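Local coordinates for CBS domain protein (Bacillus anthracis, PDB 3LQN), which is of unknown function but carries two CBS domains, modules that in many relatives bind adenine nucleotides and regulate partner proteins, at residues Q14-V17 with K18-M21. Numbering follows the deposited sequence.
Sequences QIFV and KDLM
Phe-16 and Asp-19 grip each other twice where the chain turns into the short helix 17-20. Asp-19 OD2 takes the N-H of Phe-16 at 3.0 Å through its anti lone pair, nearly straight at 167°, while Asp-19 N, lying above the carbonyl plane, donates to Phe-16 O at 3.0 Å. Aspartate suits this place, as at the start of many helices, because its short side chain, with CG beside its own backbone N (chi1 -63°), sends the carboxylate back to the N-H three residues earlier. Leu-20 N continues the winding with a bond to Val-17 O at 3.1 Å.

The other carboxylate oxygen is engaged by charge: the lysine chain bends at chi2 and chi4 so that Lys-18 CD passes Phe-16 CB (4.0 Å) and Lys-18 NZ forms a salt bridge with Asp-19 OD1 at 2.8 Å, on the syn side but 32° out of the carboxylate plane.

Ile-15 CG2 meets Leu-20 CG at 3.8 Å, the side chains crossing at about a right angle. Branched and aliphatic, both suit the side facing Leu-140 of helix 134-144; compact Val-17 suits its buried place against Leu-132 and Ala-121 of the sheet. The two bonds probably restrict rotation of the carboxylate, and the lysine probably stabilises its charge.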
ATOM      1  N   GLN A  14      -7.038   2.545 -26.726  1.00 44.35           N
ATOM      2  CA  GLN A  14      -5.938   3.475 -27.009  1.00 45.66           C
ATOM      3  C   GLN A  14      -5.218   4.033 -25.781  1.00 39.57           C
ATOM      4  O   GLN A  14      -4.401   4.950 -25.892  1.00 41.15           O
ATOM      5  CB  GLN A  14      -6.431   4.577 -27.940  1.00 43.43           C
ATOM      6  CG  GLN A  14      -6.691   4.039 -29.340  1.00 56.43           C
ATOM      7  CD  GLN A  14      -7.375   5.053 -30.204  1.00 53.18           C
ATOM      8  OE1 GLN A  14      -7.164   6.251 -30.033  1.00 54.84           O
ATOM      9  NE2 GLN A  14      -8.229   4.588 -31.121  1.00 52.07           N
ATOM     10  N   ILE A  15      -5.496   3.447 -24.619  1.00 34.01           N
ATOM     11  CA  ILE A  15      -4.774   3.797 -23.423  1.00 35.38           C
ATOM     12  C   ILE A  15      -3.864   2.632 -23.116  1.00 32.89           C
ATOM     13  O   ILE A  15      -4.309   1.490 -22.973  1.00 38.86           O
ATOM     14  CB  ILE A  15      -5.708   4.119 -22.237  1.00 38.99           C
ATOM     15  CG1 ILE A  15      -6.509   5.386 -22.546  1.00 39.15           C
ATOM     16  CG2 ILE A  15      -4.917   4.309 -20.980  1.00 38.62           C
ATOM     17  CD1 ILE A  15      -7.790   5.488 -21.705  1.00 49.30           C
ATOM     18  N   PHE A  16      -2.583   2.937 -23.091  1.00 30.63           N
ATOM     19  CA  PHE A  16      -1.562   1.943 -22.877  1.00 29.11           C
ATOM     20  C   PHE A  16      -0.932   2.193 -21.533  1.00 34.79           C
ATOM     21  O   PHE A  16      -1.144   3.239 -20.916  1.00 32.51           O
ATOM     22  CB  PHE A  16      -0.468   2.106 -23.894  1.00 28.78           C
ATOM     23  CG  PHE A  16      -0.886   1.827 -25.311  1.00 37.83           C
ATOM     24  CD1 PHE A  16      -1.933   1.010 -25.604  1.00 36.11           C
ATOM     25  CD2 PHE A  16      -0.152   2.354 -26.357  1.00 54.95           C
ATOM     26  CE1 PHE A  16      -2.284   0.759 -26.983  1.00 40.82           C
ATOM     27  CE2 PHE A  16      -0.491   2.095 -27.681  1.00 50.40           C
ATOM     28  CZ  PHE A  16      -1.561   1.297 -27.966  1.00 44.56           C
ATOM     29  N   VAL A  17      -0.096   1.249 -21.133  1.00 30.28           N
ATOM     30  CA  VAL A  17       0.667   1.357 -19.890  1.00 33.00           C
ATOM     31  C   VAL A  17       1.436   2.692 -19.786  1.00 25.86           C
ATOM     32  O   VAL A  17       1.358   3.405 -18.762  1.00 29.28           O
ATOM     33  CB  VAL A  17       1.604   0.139 -19.702  1.00 27.24           C
ATOM     34  CG1 VAL A  17       2.638   0.422 -18.631  1.00 32.74           C
ATOM     35  CG2 VAL A  17       0.820  -1.051 -19.229  1.00 26.57           C
ATOM     36  N   LYS A  18       2.059   3.098 -20.887  1.00 27.46           N
ATOM     37  CA  LYS A  18       2.833   4.331 -20.904  1.00 27.88           C
ATOM     38  C   LYS A  18       2.026   5.586 -20.642  1.00 29.91           C
ATOM     39  O   LYS A  18       2.562   6.583 -20.201  1.00 32.42           O
ATOM     40  CB  LYS A  18       3.665   4.415 -22.213  1.00 38.54           C
ATOM     41  CG  LYS A  18       3.296   5.489 -23.301  1.00 35.83           C
ATOM     42  CD  LYS A  18       1.943   5.347 -23.904  1.00 52.32           C
ATOM     43  CE  LYS A  18       1.838   6.034 -25.299  1.00 36.88           C
ATOM     44  NZ  LYS A  18       1.571   7.513 -25.409  1.00 36.26           N
ATOM     45  N   ASP A  19       0.723   5.538 -20.921  1.00 28.32           N
ATOM     46  CA  ASP A  19      -0.159   6.691 -20.718  1.00 30.20           C
ATOM     47  C   ASP A  19      -0.609   6.872 -19.267  1.00 37.81           C
ATOM     48  O   ASP A  19      -1.006   7.968 -18.868  1.00 42.45           O
ATOM     49  CB  ASP A  19      -1.409   6.568 -21.572  1.00 31.48           C
ATOM     50  CG  ASP A  19      -1.097   6.580 -23.074  1.00 34.16           C
ATOM     51  OD1 ASP A  19      -0.497   7.547 -23.556  1.00 37.03           O
ATOM     52  OD2 ASP A  19      -1.461   5.602 -23.737  1.00 34.85           O
ATOM     53  N   LEU A  20      -0.566   5.781 -18.517  1.00 27.78           N
ATOM     54  CA  LEU A  20      -1.059   5.745 -17.143  1.00 31.47           C
ATOM     55  C   LEU A  20       0.106   5.776 -16.135  1.00 33.97           C
ATOM     56  O   LEU A  20      -0.082   6.065 -14.943  1.00 30.47           O
ATOM     57  CB  LEU A  20      -1.806   4.425 -16.885  1.00 33.80           C
ATOM     58  CG  LEU A  20      -3.149   4.111 -17.581  1.00 45.40           C
ATOM     59  CD1 LEU A  20      -3.654   2.718 -17.256  1.00 44.55           C
ATOM     60  CD2 LEU A  20      -4.191   5.111 -17.202  1.00 46.02           C
ATOM     61  N   MET A  21       1.298   5.435 -16.589  1.00 32.86           N
ATOM     62  CA  MET A  21       2.371   5.182 -15.623  1.00 32.30           C
ATOM     63  C   MET A  21       2.923   6.471 -15.048  1.00 33.07           C
ATOM     64  O   MET A  21       2.799   7.556 -15.636  1.00 29.50           O
ATOM     65  CB  MET A  21       3.497   4.344 -16.237  1.00 27.87           C
ATOM     66  CG  MET A  21       4.303   5.138 -17.268  1.00 24.98           C
ATOM     67  SD  MET A  21       5.610   4.169 -17.977  1.00 27.29           S
ATOM     68  CE  MET A  21       6.373   5.531 -18.845  1.00 28.92           C
TER